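Local coordinates for Lmo2812 protein (Listeria monocytogenes EGD-e, PDB 5ZQA), which is a penicillin-binding protein of the S11 peptidase family and probably acts as a serine-type D-Ala-D-Ala carboxypeptidase in cell-wall peptidoglycan metabolism, at residues A[33-38]-A[262-267]; A[39-44]-A[174-179]; A[64-69]-A[117-122]; A[81-86]-A[109-114]. All blocks are in the same frame, centred on the assembly; numbering follows the deposited sequence.

Contact 1. Residues A[33-38]-A[262-267]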
loop_
_atom_site.group_PDB
_atom_site.type_symbol
_atom_site.label_atom_id
_atom_site.label_comp_id
_atom_site.label_asym_id
_atom_site.label_seq_id
_atom_site.Cartn_x
_atom_site.Cartn_y
_atom_site.Cartn_z
ATOM N N LEU A 33 2.950 21.195 -4.033
ATOM C CA LEU A 33 3.293 19.791 -4.219
ATOM C C LEU A 33 3.181 19.405 -5.673
ATOM O O LEU A 33 2.437 20.034 -6.428
ATOM C CB LEU A 33 2.368 18.891 -3.391
ATOM C CG LEU A 33 2.218 19.249 -1.909
ATOM C CD1 LEU A 33 1.228 18.322 -1.225
ATOM C CD2 LEU A 33 3.563 19.191 -1.205
ATOM N N SER A 34 3.895 18.353 -6.065
ATOM C CA SER A 34 3.727 17.789 -7.399
ATOM C C SER A 34 2.423 17.020 -7.485
ATOM O O SER A 34 1.722 17.063 -8.496
ATOM C CB SER A 34 4.892 16.867 -7.755
ATOM O OG SER A 34 4.643 16.248 -9.008
ATOM N N ALA A 35 2.113 16.313 -6.407
ATOM C CA ALA A 35 0.912 15.491 -6.329
ATOM C C ALA A 35 -0.339 16.252 -6.724
ATOM O O ALA A 35 -0.521 17.401 -6.329
ATOM C CB ALA A 35 0.749 14.957 -4.920
ATOM N N ASN A 36 -1.214 15.602 -7.480
ATOM C CA ASN A 36 -2.494 16.213 -7.805
ATOM C C ASN A 36 -3.534 16.043 -6.700
ATOM O O ASN A 36 -4.477 16.827 -6.616
ATOM C CB ASN A 36 -2.990 15.663 -9.137
ATOM C CG ASN A 36 -2.211 16.251 -10.305
ATOM O OD1 ASN A 36 -2.032 17.469 -10.379
ATOM N ND2 ASN A 36 -1.715 15.397 -11.196
ATOM N N ALA A 37 -3.344 15.053 -5.832
ATOM C CA ALA A 37 -4.141 14.942 -4.608
ATOM C C ALA A 37 -3.207 14.565 -3.476
ATOM O O ALA A 37 -2.337 13.710 -3.648
ATOM C CB ALA A 37 -5.248 13.908 -4.749
ATOM N N ALA A 38 -3.361 15.213 -2.332
ATOM C CA ALA A 38 -2.463 14.949 -1.218
ATOM C C ALA A 38 -3.092 15.330 0.098
ATOM O O ALA A 38 -3.971 16.192 0.152
ATOM C CB ALA A 38 -1.167 15.691 -1.400
ATOM N N PHE A 262 8.322 11.660 -3.082
ATOM C CA PHE A 262 8.972 11.640 -1.781
ATOM C C PHE A 262 9.283 13.064 -1.288
ATOM O O PHE A 262 9.245 13.333 -0.092
ATOM C CB PHE A 262 10.231 10.756 -1.825
ATOM C CG PHE A 262 9.934 9.292 -2.085
ATOM C CD1 PHE A 262 9.077 8.591 -1.256
ATOM C CD2 PHE A 262 10.512 8.626 -3.157
ATOM C CE1 PHE A 262 8.801 7.253 -1.479
ATOM C CE2 PHE A 262 10.235 7.289 -3.390
ATOM C CZ PHE A 262 9.371 6.604 -2.542
ATOM N N LYS A 263 9.570 13.977 -2.217
ATOM C CA LYS A 263 9.724 15.389 -1.853
ATOM C C LYS A 263 8.423 15.944 -1.305
ATOM O O LYS A 263 8.430 16.719 -0.345
ATOM C CB LYS A 263 10.169 16.218 -3.056
ATOM C CG LYS A 263 11.523 15.843 -3.602
ATOM C CD LYS A 263 12.637 16.372 -2.730
ATOM C CE LYS A 263 13.970 16.262 -3.468
ATOM N NZ LYS A 263 15.067 16.869 -2.683
ATOM N N ASP A 264 7.307 15.562 -1.922
ATOM C CA ASP A 264 5.993 15.955 -1.406
ATOM C C ASP A 264 5.765 15.388 -0.008
ATOM O O ASP A 264 5.226 16.073 0.862
ATOM C CB ASP A 264 4.846 15.468 -2.308
ATOM C CG ASP A 264 4.798 16.158 -3.665
ATOM O OD1 ASP A 264 5.439 17.215 -3.858
ATOM O OD2 ASP A 264 4.088 15.618 -4.546
ATOM N N THR A 265 6.139 14.125 0.189
ATOM C CA THR A 265 5.962 13.480 1.480
ATOM C C THR A 265 6.782 14.171 2.561
ATOM O O THR A 265 6.315 14.314 3.690
ATOM C CB THR A 265 6.320 11.988 1.399
ATOM O OG1 THR A 265 5.417 11.362 0.490
ATOM C CG2 THR A 265 6.192 11.300 2.757
ATOM N N GLU A 266 7.984 14.636 2.216
ATOM C CA GLU A 266 8.788 15.392 3.186
ATOM C C GLU A 266 8.038 16.633 3.674
ATOM O O GLU A 266 8.014 16.917 4.870
ATOM C CB GLU A 266 10.134 15.810 2.590
ATOM C CG GLU A 266 11.122 14.677 2.396
ATOM C CD GLU A 266 12.449 15.180 1.844
ATOM O OE1 GLU A 266 13.194 15.851 2.589
ATOM O OE2 GLU A 266 12.737 14.924 0.656
ATOM N N LYS A 267 7.432 17.360 2.741
ATOM C CA LYS A 267 6.675 18.561 3.078
ATOM C C LYS A 267 5.467 18.234 3.952
ATOM O O LYS A 267 5.160 18.955 4.900
ATOM C CB LYS A 267 6.233 19.270 1.805
ATOM C CG LYS A 267 7.376 19.939 1.063
ATOM C CD LYS A 267 6.867 20.505 -0.237
ATOM C CE LYS A 267 7.966 21.208 -1.020
ATOM N NZ LYS A 267 7.470 21.467 -2.400
#

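Contact 2. Residues A[39-44]-A[174-179]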
loop_
_atom_site.group_PDB
_atom_site.type_symbol
_atom_site.label_atom_id
_atom_site.label_comp_id
_atom_site.label_asym_id
_atom_site.label_seq_id
_atom_site.Cartn_x
_atom_site.Cartn_y
_atom_site.Cartn_z
ATOM N N ALA A 39 -2.627 14.696 1.165
ATOM C CA ALA A 39 -3.134 15.002 2.491
ATOM C C ALA A 39 -2.222 14.425 3.556
ATOM O O ALA A 39 -1.428 13.517 3.290
ATOM C CB ALA A 39 -4.570 14.463 2.664
ATOM N N VAL A 40 -2.324 14.960 4.764
ATOM C CA VAL A 40 -1.694 14.314 5.905
ATOM C C VAL A 40 -2.657 14.445 7.076
ATOM O O VAL A 40 -3.319 15.482 7.239
ATOM C CB VAL A 40 -0.271 14.897 6.206
ATOM C CG1 VAL A 40 -0.301 16.426 6.477
ATOM C CG2 VAL A 40 0.409 14.120 7.339
ATOM N N TYR A 41 -2.775 13.357 7.833
ATOM C CA TYR A 41 -3.758 13.237 8.908
ATOM C C TYR A 41 -3.122 12.773 10.210
ATOM O O TYR A 41 -2.182 11.983 10.211
ATOM C CB TYR A 41 -4.863 12.234 8.539
ATOM C CG TYR A 41 -5.616 12.520 7.255
ATOM C CD1 TYR A 41 -5.151 12.036 6.043
ATOM C CD2 TYR A 41 -6.797 13.259 7.257
ATOM C CE1 TYR A 41 -5.821 12.272 4.870
ATOM C CE2 TYR A 41 -7.475 13.517 6.078
ATOM C CZ TYR A 41 -6.984 13.018 4.883
ATOM O OH TYR A 41 -7.656 13.273 3.706
ATOM N N SER A 42 -3.677 13.235 11.323
ATOM C CA SER A 42 -3.343 12.693 12.632
ATOM C C SER A 42 -4.149 11.424 12.926
ATOM O O SER A 42 -5.380 11.433 12.881
ATOM C CB SER A 42 -3.606 13.735 13.719
ATOM O OG SER A 42 -3.397 13.158 14.992
ATOM N N VAL A 43 -3.457 10.335 13.221
ATOM C CA VAL A 43 -4.113 9.067 13.515
ATOM C C VAL A 43 -4.945 9.125 14.796
ATOM O O VAL A 43 -6.021 8.529 14.873
ATOM C CB VAL A 43 -3.066 7.935 13.625
ATOM C CG1 VAL A 43 -3.651 6.698 14.289
ATOM C CG2 VAL A 43 -2.511 7.603 12.243
ATOM N N GLU A 44 -4.462 9.861 15.792
ATOM C CA GLU A 44 -5.079 9.808 17.115
ATOM C C GLU A 44 -6.529 10.313 17.120
ATOM O O GLU A 44 -7.409 9.700 17.737
ATOM C CB GLU A 44 -4.232 10.598 18.113
ATOM C CG GLU A 44 -2.914 9.900 18.500
ATOM C CD GLU A 44 -1.919 9.779 17.347
ATOM O OE1 GLU A 44 -1.825 10.721 16.518
ATOM O OE2 GLU A 44 -1.235 8.730 17.266
ATOM N N THR A 174 -9.869 7.778 -2.591
ATOM C CA THR A 174 -9.614 9.186 -2.269
ATOM C C THR A 174 -8.575 9.248 -1.167
ATOM O O THR A 174 -8.360 8.241 -0.489
ATOM C CB THR A 174 -10.870 9.901 -1.773
ATOM O OG1 THR A 174 -11.289 9.303 -0.539
ATOM C CG2 THR A 174 -12.007 9.786 -2.793
ATOM N N THR A 175 -7.955 10.408 -0.937
ATOM C CA THR A 175 -7.009 10.467 0.175
ATOM C C THR A 175 -7.706 10.179 1.496
ATOM O O THR A 175 -7.115 9.576 2.389
ATOM C CB THR A 175 -6.274 11.819 0.320
ATOM O OG1 THR A 175 -7.182 12.837 0.749
ATOM C CG2 THR A 175 -5.591 12.214 -0.972
ATOM N N LYS A 176 -8.961 10.607 1.623
ATOM C CA LYS A 176 -9.713 10.353 2.844
ATOM C C LYS A 176 -9.903 8.847 3.080
ATOM O O LYS A 176 -9.680 8.352 4.185
ATOM C CB LYS A 176 -11.062 11.076 2.803
ATOM C CG LYS A 176 -10.955 12.585 2.946
ATOM C CD LYS A 176 -12.342 13.213 2.980
ATOM C CE LYS A 176 -12.273 14.665 3.429
ATOM N NZ LYS A 176 -11.673 14.812 4.794
ATOM N N ASP A 177 -10.301 8.113 2.044
ATOM C CA ASP A 177 -10.500 6.673 2.197
ATOM C C ASP A 177 -9.174 5.931 2.402
ATOM O O ASP A 177 -9.106 4.966 3.172
ATOM C CB ASP A 177 -11.228 6.114 0.982
ATOM C CG ASP A 177 -12.734 6.252 1.077
ATOM O OD1 ASP A 177 -13.280 6.464 2.183
ATOM O OD2 ASP A 177 -13.381 6.112 0.023
ATOM N N LEU A 178 -8.118 6.385 1.725
ATOM C CA LEU A 178 -6.812 5.755 1.888
ATOM C C LEU A 178 -6.264 5.969 3.309
ATOM O O LEU A 178 -5.623 5.073 3.866
ATOM C CB LEU A 178 -5.835 6.275 0.825
ATOM C CG LEU A 178 -6.149 5.801 -0.594
ATOM C CD1 LEU A 178 -5.301 6.571 -1.576
ATOM C CD2 LEU A 178 -5.931 4.293 -0.741
ATOM N N PHE A 179 -6.527 7.133 3.900
ATOM C CA PHE A 179 -6.179 7.345 5.299
ATOM C C PHE A 179 -6.879 6.330 6.202
ATOM O O PHE A 179 -6.257 5.756 7.088
ATOM C CB PHE A 179 -6.537 8.771 5.741
ATOM C CG PHE A 179 -6.540 8.953 7.237
ATOM C CD1 PHE A 179 -5.392 8.699 7.982
ATOM C CD2 PHE A 179 -7.680 9.365 7.892
ATOM C CE1 PHE A 179 -5.381 8.847 9.352
ATOM C CE2 PHE A 179 -7.680 9.525 9.281
ATOM C CZ PHE A 179 -6.526 9.266 10.006
#

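Contact 3. Residues A[64-69]-A[117-122]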
loop_
_atom_site.group_PDB
_atom_site.type_symbol
_atom_site.label_atom_id
_atom_site.label_comp_id
_atom_site.label_asym_id
_atom_site.label_seq_id
_atom_site.Cartn_x
_atom_site.Cartn_y
_atom_site.Cartn_z
ATOM N N SER A 64 -3.469 -0.642 -3.657
ATOM C CA SER A 64 -4.427 -1.727 -3.436
ATOM C C SER A 64 -3.860 -2.860 -2.595
ATOM O O SER A 64 -4.611 -3.559 -1.891
ATOM C CB SER A 64 -4.893 -2.320 -4.767
ATOM O OG SER A 64 -5.541 -1.358 -5.573
ATOM N N LYS A 65 -2.547 -3.053 -2.669
ATOM C CA LYS A 65 -1.911 -4.128 -1.921
ATOM C C LYS A 65 -2.045 -3.978 -0.410
ATOM O O LYS A 65 -1.890 -4.961 0.319
ATOM C CB LYS A 65 -0.438 -4.229 -2.306
ATOM C CG LYS A 65 -0.225 -4.682 -3.749
ATOM C CD LYS A 65 1.246 -4.623 -4.115
ATOM C CE LYS A 65 1.522 -5.314 -5.452
ATOM N NZ LYS A 65 1.056 -4.488 -6.581
ATOM N N LEU A 66 -2.365 -2.778 0.070
ATOM C CA LEU A 66 -2.606 -2.612 1.503
ATOM C C LEU A 66 -3.879 -3.339 1.926
ATOM O O LEU A 66 -3.952 -3.865 3.035
ATOM C CB LEU A 66 -2.693 -1.134 1.884
ATOM C CG LEU A 66 -1.354 -0.396 1.737
ATOM C CD1 LEU A 66 -1.512 1.085 2.012
ATOM C CD2 LEU A 66 -0.286 -0.982 2.667
ATOM N N MET A 67 -4.878 -3.386 1.046
ATOM C CA MET A 67 -6.098 -4.109 1.392
ATOM C C MET A 67 -5.841 -5.607 1.315
ATOM O O MET A 67 -6.320 -6.368 2.161
ATOM C CB MET A 67 -7.267 -3.735 0.478
ATOM C CG MET A 67 -8.521 -4.586 0.739
ATOM S SD MET A 67 -9.168 -4.450 2.420
ATOM C CE MET A 67 -10.119 -2.935 2.293
ATOM N N THR A 68 -5.079 -6.036 0.312
ATOM C CA THR A 68 -4.699 -7.441 0.249
ATOM C C THR A 68 -3.897 -7.837 1.497
ATOM O O THR A 68 -4.157 -8.890 2.071
ATOM C CB THR A 68 -3.915 -7.736 -1.038
ATOM O OG1 THR A 68 -4.724 -7.314 -2.147
ATOM C CG2 THR A 68 -3.589 -9.240 -1.194
ATOM N N ALA A 69 -2.957 -6.987 1.921
ATOM C CA ALA A 69 -2.195 -7.239 3.151
ATOM C C ALA A 69 -3.130 -7.380 4.349
ATOM O O ALA A 69 -2.971 -8.304 5.158
ATOM C CB ALA A 69 -1.171 -6.121 3.396
ATOM N N ALA A 117 7.164 -9.794 -0.470
ATOM C CA ALA A 117 7.407 -9.317 -1.835
ATOM C C ALA A 117 6.349 -8.307 -2.272
ATOM O O ALA A 117 6.663 -7.277 -2.874
ATOM C CB ALA A 117 7.459 -10.497 -2.811
ATOM N N MET A 118 5.094 -8.595 -1.952
ATOM C CA MET A 118 4.012 -7.668 -2.250
ATOM C C MET A 118 4.253 -6.296 -1.620
ATOM O O MET A 118 4.144 -5.270 -2.293
ATOM C CB MET A 118 2.690 -8.276 -1.778
ATOM C CG MET A 118 1.507 -7.368 -1.900
ATOM S SD MET A 118 -0.005 -8.208 -1.405
ATOM C CE MET A 118 0.151 -8.156 0.381
ATOM N N LEU A 119 4.601 -6.263 -0.336
ATOM C CA LEU A 119 4.708 -4.985 0.368
ATOM C C LEU A 119 6.015 -4.247 0.085
ATOM O O LEU A 119 6.026 -3.011 0.027
ATOM C CB LEU A 119 4.556 -5.195 1.875
ATOM C CG LEU A 119 3.142 -5.517 2.367
ATOM C CD1 LEU A 119 3.179 -5.661 3.880
ATOM C CD2 LEU A 119 2.155 -4.442 1.943
ATOM N N THR A 120 7.097 -5.000 -0.113
ATOM C CA THR A 120 8.441 -4.423 -0.210
ATOM C C THR A 120 8.780 -3.978 -1.633
ATOM O O THR A 120 9.113 -2.806 -1.869
ATOM C CB THR A 120 9.497 -5.438 0.290
ATOM O OG1 THR A 120 9.229 -5.760 1.659
ATOM C CG2 THR A 120 10.897 -4.872 0.200
ATOM N N MET A 121 8.675 -4.894 -2.592
ATOM C CA MET A 121 9.029 -4.576 -3.979
ATOM C C MET A 121 7.821 -4.380 -4.886
ATOM O O MET A 121 7.979 -4.148 -6.085
ATOM C CB MET A 121 9.931 -5.673 -4.571
ATOM C CG MET A 121 9.257 -7.039 -4.734
ATOM S SD MET A 121 10.215 -8.183 -5.739
ATOM C CE MET A 121 9.946 -7.501 -7.377
ATOM N N SER A 122 6.624 -4.485 -4.311
ATOM C CA SER A 122 5.372 -4.267 -5.033
ATOM C C SER A 122 5.170 -5.344 -6.101
ATOM O O SER A 122 4.799 -5.061 -7.238
ATOM C CB SER A 122 5.346 -2.869 -5.653
ATOM O OG SER A 122 4.016 -2.380 -5.708
#

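Contact 4. Residues A[81-86]-A[109-114]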
loop_
_atom_site.group_PDB
_atom_site.type_symbol
_atom_site.label_atom_id
_atom_site.label_comp_id
_atom_site.label_asym_id
_atom_site.label_seq_id
_atom_site.Cartn_x
_atom_site.Cartn_y
_atom_site.Cartn_z
ATOM N N LEU A 81 -5.176 -19.267 7.423
ATOM C CA LEU A 81 -4.015 -19.164 6.544
ATOM C C LEU A 81 -2.762 -19.325 7.388
ATOM O O LEU A 81 -2.695 -18.794 8.495
ATOM C CB LEU A 81 -4.006 -17.816 5.812
ATOM C CG LEU A 81 -2.891 -17.534 4.796
ATOM C CD1 LEU A 81 -3.083 -18.340 3.526
ATOM C CD2 LEU A 81 -2.823 -16.042 4.475
ATOM N N SER A 82 -1.782 -20.073 6.884
ATOM C CA SER A 82 -0.514 -20.234 7.580
ATOM C C SER A 82 0.620 -19.581 6.806
ATOM O O SER A 82 0.645 -19.621 5.579
ATOM C CB SER A 82 -0.211 -21.717 7.802
ATOM O OG SER A 82 -1.161 -22.284 8.687
ATOM N N TRP A 83 1.559 -18.975 7.531
ATOM C CA TRP A 83 2.682 -18.303 6.902
ATOM C C TRP A 83 3.576 -19.257 6.096
ATOM O O TRP A 83 4.290 -18.816 5.193
ATOM C CB TRP A 83 3.527 -17.587 7.956
ATOM C CG TRP A 83 2.910 -16.345 8.537
ATOM C CD1 TRP A 83 2.579 -16.132 9.843
ATOM C CD2 TRP A 83 2.574 -15.142 7.840
ATOM N NE1 TRP A 83 2.061 -14.868 10.006
ATOM C CE2 TRP A 83 2.044 -14.241 8.786
ATOM C CE3 TRP A 83 2.670 -14.735 6.508
ATOM C CZ2 TRP A 83 1.606 -12.966 8.444
ATOM C CZ3 TRP A 83 2.236 -13.464 6.171
ATOM C CH2 TRP A 83 1.715 -12.592 7.137
ATOM N N ASP A 84 3.538 -20.552 6.414
ATOM C CA ASP A 84 4.427 -21.496 5.737
ATOM C C ASP A 84 3.772 -22.245 4.577
ATOM O O ASP A 84 4.402 -23.122 3.984
ATOM C CB ASP A 84 4.986 -22.515 6.738
ATOM C CG ASP A 84 3.925 -23.463 7.258
ATOM O OD1 ASP A 84 2.741 -23.071 7.303
ATOM O OD2 ASP A 84 4.284 -24.606 7.627
ATOM N N GLU A 85 2.523 -21.930 4.248
ATOM C CA GLU A 85 1.928 -22.507 3.045
ATOM C C GLU A 85 2.751 -22.088 1.840
ATOM O O GLU A 85 3.208 -20.947 1.773
ATOM C CB GLU A 85 0.482 -22.064 2.862
ATOM C CG GLU A 85 -0.454 -22.521 3.955
ATOM C CD GLU A 85 -1.888 -22.167 3.645
ATOM O OE1 GLU A 85 -2.279 -22.285 2.463
ATOM O OE2 GLU A 85 -2.611 -21.766 4.576
ATOM N N LYS A 86 2.929 -23.001 0.889
ATOM C CA LYS A 86 3.701 -22.718 -0.319
ATOM C C LYS A 86 2.750 -22.587 -1.493
ATOM O O LYS A 86 1.947 -23.487 -1.770
ATOM C CB LYS A 86 4.736 -23.817 -0.585
ATOM C CG LYS A 86 5.756 -23.971 0.534
ATOM C CD LYS A 86 6.848 -22.926 0.409
ATOM C CE LYS A 86 7.722 -22.874 1.658
ATOM N NZ LYS A 86 8.371 -24.181 1.962
ATOM N N TRP A 109 6.645 -20.101 -3.532
ATOM C CA TRP A 109 7.078 -19.297 -2.382
ATOM C C TRP A 109 6.152 -19.481 -1.203
ATOM O O TRP A 109 4.970 -19.759 -1.382
ATOM C CB TRP A 109 7.097 -17.804 -2.729
ATOM C CG TRP A 109 8.061 -17.444 -3.808
ATOM C CD1 TRP A 109 7.895 -17.618 -5.153
ATOM C CD2 TRP A 109 9.348 -16.849 -3.634
ATOM N NE1 TRP A 109 9.007 -17.170 -5.829
ATOM C CE2 TRP A 109 9.918 -16.699 -4.918
ATOM C CE3 TRP A 109 10.087 -16.437 -2.516
ATOM C CZ2 TRP A 109 11.176 -16.139 -5.115
ATOM C CZ3 TRP A 109 11.333 -15.887 -2.715
ATOM C CH2 TRP A 109 11.867 -15.741 -4.008
ATOM N N SER A 110 6.678 -19.265 -0.001
ATOM C CA SER A 110 5.840 -19.264 1.189
ATOM C C SER A 110 4.949 -18.029 1.212
ATOM O O SER A 110 5.275 -16.997 0.624
ATOM C CB SER A 110 6.688 -19.308 2.460
ATOM O OG SER A 110 7.393 -18.093 2.635
ATOM N N VAL A 111 3.807 -18.152 1.879
ATOM C CA VAL A 111 2.914 -17.019 2.093
ATOM C C VAL A 111 3.656 -15.846 2.733
ATOM O O VAL A 111 3.462 -14.691 2.338
ATOM C CB VAL A 111 1.702 -17.440 2.958
ATOM C CG1 VAL A 111 0.954 -16.234 3.491
ATOM C CG2 VAL A 111 0.785 -18.367 2.140
ATOM N N ARG A 112 4.533 -16.139 3.691
ATOM C CA ARG A 112 5.377 -15.108 4.287
ATOM C C ARG A 112 6.163 -14.343 3.224
ATOM O O ARG A 112 6.148 -13.109 3.183
ATOM C CB ARG A 112 6.338 -15.732 5.300
ATOM C CG ARG A 112 7.485 -14.834 5.747
ATOM C CD ARG A 112 7.012 -13.568 6.437
ATOM N NE ARG A 112 6.351 -13.868 7.705
ATOM C CZ ARG A 112 5.711 -12.975 8.450
ATOM N NH1 ARG A 112 5.631 -11.702 8.062
ATOM N NH2 ARG A 112 5.138 -13.370 9.581
ATOM N N ASP A 113 6.832 -15.085 2.342
ATOM C CA ASP A 113 7.683 -14.439 1.349
ATOM C C ASP A 113 6.852 -13.691 0.305
ATOM O O ASP A 113 7.270 -12.644 -0.182
ATOM C CB ASP A 113 8.586 -15.458 0.659
ATOM C CG ASP A 113 9.759 -15.887 1.525
ATOM O OD1 ASP A 113 9.999 -15.275 2.590
ATOM O OD2 ASP A 113 10.466 -16.827 1.114
ATOM N N LEU A 114 5.674 -14.218 -0.029
ATOM C CA LEU A 114 4.787 -13.542 -0.975
ATOM C C LEU A 114 4.283 -12.225 -0.395
ATOM O O LEU A 114 4.256 -11.202 -1.080
ATOM C CB LEU A 114 3.614 -14.443 -1.336
ATOM C CG LEU A 114 3.993 -15.696 -2.129
ATOM C CD1 LEU A 114 2.798 -16.625 -2.189
ATOM C CD2 LEU A 114 4.445 -15.321 -3.532
#

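Contact 1. Residues A[33-38]-A[262-267]
Asp264, on helix 258-272, turns its carboxylate onto two successive backbone N-H groups, those of Ser34 and Ala35. Its CG lies anti to the carbonyl carbon (chi1 -68°), which sends the carboxylate to the loop. Asp264 OD1 accepts from Ser34 N (2.9 Å, N-H...O 164°). Its OD2 accepts from Ala35 N at 2.8 Å. Both donors come in on the syn sides, tilted somewhat out of the carboxylate plane, so the group is held by both oxygens and its rotation is fixed. The methyl of Ala35 rests against the same carboxylate, its CB 3.4 Å from Asp264 OD2. Leu33 flanks the other oxygen: its CB is 3.5 Å from Asp264 OD1, and CD2 lies alongside the aliphatic chain of Lys267, 3.7 Å from Lys267 CD. That lysine runs extended beyond CG, antiparallel to the leucine, and its NZ is spent on the carbonyl of Tyr32. Further out, Ser34 OG is bonded to Gly256 N, and Leu33 also packs on Tyr50, Gln52 and Leu268. Asn36 and Ala37 form a classic beta bulge opposite Leu253. The whole is a buried carboxylate receiving consecutive peptide N-H groups, joining the C-terminal helix to the loop that leads into strand 37-42 of the five-stranded antiparallel sheet.

Contact 2. Residues A[39-44]-A[174-179]
Aromatic stacking dominates where Tyr41 of strand 37-42 meets Phe179, as the start of helix 175-188 packs on one face of the five-stranded antiparallel sheet. The two rings form an offset stack, with centroids 4.5 Å apart and planes at 16°. The offset brings Tyr41 CB, rather than the phenol ring, over the middle of the phenyl face: it stands 3.5 Å from the Phe179 centroid in a CH-pi contact only 13° off the normal. In return, the CB and CG end of Phe179 lies across the tyrosine near CD1. Phe179 has CG anti to its backbone N (chi1 165°), which carries the ring along the strand toward Ser42 and Val43, and Val43 CG2 meets its edge at a loose 4.3 Å from Phe179 CE1.

Polar contact is concentrated at the far end of the tyrosine. Tyr41 OH is hydrogen-bonded to Glu51, outside the two segments, and Thr175 OG1 lies 3.0 Å from it, the two side chains crossing at about a right angle. Lys176 CG passes 3.5 Å from Tyr41 OH, and its NZ goes on to pair with the Glu51 carboxylate. Thr174, the N-cap just before the helix, accepts from Asp177 N through OG1 (3.0 Å).

Apolar packing continues at Ala39, whose CB is 3.9 Å from Thr175 CB and also in van der Waals contact with the threonine hydroxyl.

The chemistry is thus divided along one side chain: the tyrosine ring is stacked on Phe179, while its hydroxyl is held by Glu51. The acid and the lysine would be expected to polarise the phenol.

Contact 3. Residues A[64-69]-A[117-122]
Met118 reaches across to helix 65-77 with CG anti to its backbone N (chi1 174°) and the chain extended until it bends at the thioether (chi3 77°), which turns the terminal methyl onto Ala69. Lys65 runs the opposite way, nearly straight until chi4 (75°) bends its amine aside. The two chains slide past each other, Lys65 CD lying 3.5 Å from Met118 CG, so the lysine's methylenes are packed along the methionine.

Beyond this pair, Met118 SD rests on Thr68 CG2 (3.7 Å), and its CE sits 3.7 Å from the backbone N of Ala69. The end of Leu119 reaches over, its CD2 4.0 Å from Ala69 CB and 4.3 Å from Leu66 CD2.

At the other end, Lys65 NZ and Ser122 OG are neighbours at 3.7 Å without a direct hydrogen bond, related through Ser62 OG, to which both are bonded. The amine is also bonded to Asn124 OD1 and Ser162 O, a set of partners that holds it in place. Ser122 leaves helix 111-120 with positive phi, and its OG has a further bond with Lys226. Ser62, Lys65 and Ser122 are the predicted active-site residues, Ser62 and Lys65 matching the SxxK motif of the penicillin-binding proteins, with Lys226 the predicted substrate-binding residue.

The contact is wholly buried. Helix 124-135 packs on Lys65 and Met118 through Ala127, and on Met118 again through Leu130. Phe139 and Met143 of helix 139-150 lie against Thr68, while strand 222-230 brings Leu225 and Lys226 against Leu66.

Contact 4. Residues A[81-86]-A[109-114]
Trp83 O and Glu85 O receive the N-H groups of Arg112 and Val111, the first of helix 111-120. Trp83 O accepts from Arg112 N (3.1 Å, 159°), in the carbonyl plane and on a lone pair, and Glu85 O accepts from Val111 N (2.9 Å), which approaches almost end-on to the carbonyl. Ser110, the N-cap residue just before the helix, accepts from Asp113 N through OG. On the turn itself, Glu85 OE2 accepts from Ser82 N (3.0 Å), bracing the type I turn Ser82 to Glu85, while OE1 forms a salt bridge with Arg133. The Asp113 carboxylate is satisfied by the backbone N of Asp204 and of Lys205.

Arg112 bends at chi2 and chi3 (61° and 66°), folding its guanidinium back flat over the Trp83 indole: CZ stands 3.8 Å from the centroid of the six-membered ring in a cation-pi contact. The indole also meets Val111 CG1 through CE3 (3.8 Å), and Leu81 CD2 reaches the same methyl tip to tip (3.9 Å). Lys86 pairs with Ser110 as an antiparallel non-hydrogen-bonded pair. The arrangement is a helix N-terminus capped by its own serine, with turn carbonyls taking the preceding N-H groups, at the end of a two-stranded antiparallel ribbon.

In the fold
Contacts 1 and 2 share strand 37-42 and lie end to end along it, their centres 14 Å apart. They meet where Thr175 CG2 comes to 4.0 Å from Ala38 N. Contacts 3 and 4 share helix 111-120: contact 4 holds its N-terminal end and contact 3 its C-terminal end, again with centres 14 Å apart. Contact 3, its centre about 5 Å from that of the chain, holds two of the three predicted active-site residues, Lys65 and Ser122; Ser62 is about 3 Å from Lys65 between side chains. Contacts 2 and 3 do not touch, their nearest atoms about 6 Å apart. Contacts 1 and 4 lie on opposite sides of the chain's centre. At contact 4, the Trp83 side chain is about 7 Å from a bound magnesium ion.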